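Local structure of computational Design of Enzyme (Synthetic construct, 3TP4) at residues 262-265 and 266-269. The protein is a computationally designed enzyme, probably built to carry an activated serine in a catalytic triad on a glycosyl hydrolase family 26 barrel scaffold. Residues are numbered along the deposited sequence; the frame is centred on the assembly and turned at random.
Sequences ADLR and MIAE
Arg265 and Glu269, one helical turn apart, are joined by a long salt bridge, NH2 of Arg265 lying 3.7 Å from OE2 of Glu269. The guanidinium and carboxylate planes stand nearly perpendicular, at 89°, so the two groups do not pair in parallel. A water fills in between: it accepts from NE of Arg265 at 2.8 Å, at the edge and in the plane of the guanidinium, and donates to OE2 of Glu269, also at 2.8 Å. The arginine chain bends at chi3 (60°), which turns its head along the helix toward the glutamate, while NH1 forms a stronger salt bridge with Asp310. With an alanine in place of Glu269, the water would probably lose its acceptor and the NH2 side of Arg265 its opposite charge.

Four successive i to i+4 backbone hydrogen bonds hold this part of helix 254-274, from Met266 N to Ala262 O through Glu269 N to Arg265 O, the last at 2.9 Å. The helix links strands 242-249 and 277-278 in a beta-alpha-beta unit of the TIM barrel.

On the apolar side, Leu264 and Ile267 run side by side, CD2 of Leu264 touching CD1 of Ile267 at 4.2 Å, and both pack on Leu245 of strand 242-249. Selenomethionine Met266 has CG anti to the backbone N (chi1 175°) and folds back at chi3, bringing CE to 3.9 Å from OD1 of Asp263. That buried carboxylate is satisfied by the backbone N-H groups of Phe223 and Gly225.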
# COMPACT_ATOMS: atom_id res chain seq x y z
N ALA A 262 20.60 5.86 1.32
CA ALA A 262 20.06 7.04 2.02
C ALA A 262 18.54 6.96 2.21
O ALA A 262 18.02 7.24 3.29
CB ALA A 262 20.44 8.32 1.28
N ASP A 263 17.82 6.58 1.15
CA ASP A 263 16.38 6.41 1.24
C ASP A 263 15.98 5.26 2.16
O ASP A 263 15.01 5.36 2.92
CB ASP A 263 15.76 6.18 -0.14
CG ASP A 263 15.63 7.47 -0.95
OD1 ASP A 263 15.88 8.56 -0.39
OD2 ASP A 263 15.28 7.38 -2.14
N LEU A 264 16.69 4.14 2.08
CA LEU A 264 16.37 3.01 2.94
C LEU A 264 16.61 3.35 4.41
O LEU A 264 15.84 2.94 5.29
CB LEU A 264 17.10 1.72 2.50
CG LEU A 264 16.59 1.07 1.21
CD1 LEU A 264 17.49 -0.08 0.75
CD2 LEU A 264 15.15 0.57 1.36
N ARG A 265 17.67 4.11 4.68
CA ARG A 265 17.91 4.57 6.04
C ARG A 265 16.76 5.44 6.49
O ARG A 265 16.25 5.30 7.59
CB ARG A 265 19.20 5.39 6.14
CG ARG A 265 20.49 4.59 6.09
CD ARG A 265 21.70 5.52 6.23
NE ARG A 265 21.68 6.25 7.49
CZ ARG A 265 22.33 5.87 8.58
NH1 ARG A 265 23.04 4.75 8.57
NH2 ARG A 265 22.27 6.60 9.69
N MSE A 266 16.38 6.36 5.61
CA MSE A 266 15.32 7.31 5.94
C MSE A 266 14.02 6.62 6.30
O MSE A 266 13.41 6.94 7.33
CB MSE A 266 15.09 8.24 4.76
CG MSE A 266 13.93 9.18 4.97
SE MSE A 266 13.55 10.13 3.32
CE MSE A 266 12.91 8.64 2.19
N ILE A 267 13.56 5.69 5.47
CA ILE A 267 12.28 5.06 5.78
C ILE A 267 12.33 4.24 7.08
O ILE A 267 11.35 4.19 7.81
CB ILE A 267 11.69 4.24 4.60
CG1 ILE A 267 12.48 2.96 4.34
CG2 ILE A 267 11.58 5.11 3.33
CD1 ILE A 267 11.77 2.04 3.34
N ALA A 268 13.46 3.58 7.34
CA ALA A 268 13.64 2.82 8.57
C ALA A 268 13.58 3.76 9.77
O ALA A 268 13.02 3.42 10.81
CB ALA A 268 14.98 2.08 8.55
N GLU A 269 14.19 4.94 9.62
CA GLU A 269 14.23 5.92 10.70
C GLU A 269 12.83 6.44 10.99
O GLU A 269 12.43 6.56 12.15
CB GLU A 269 15.15 7.08 10.34
CG GLU A 269 16.63 6.77 10.48
CD GLU A 269 17.52 7.87 9.92
OE1 GLU A 269 16.98 8.91 9.47
OE2 GLU A 269 18.75 7.70 9.93
O HOH W 1 20.06 8.55 7.58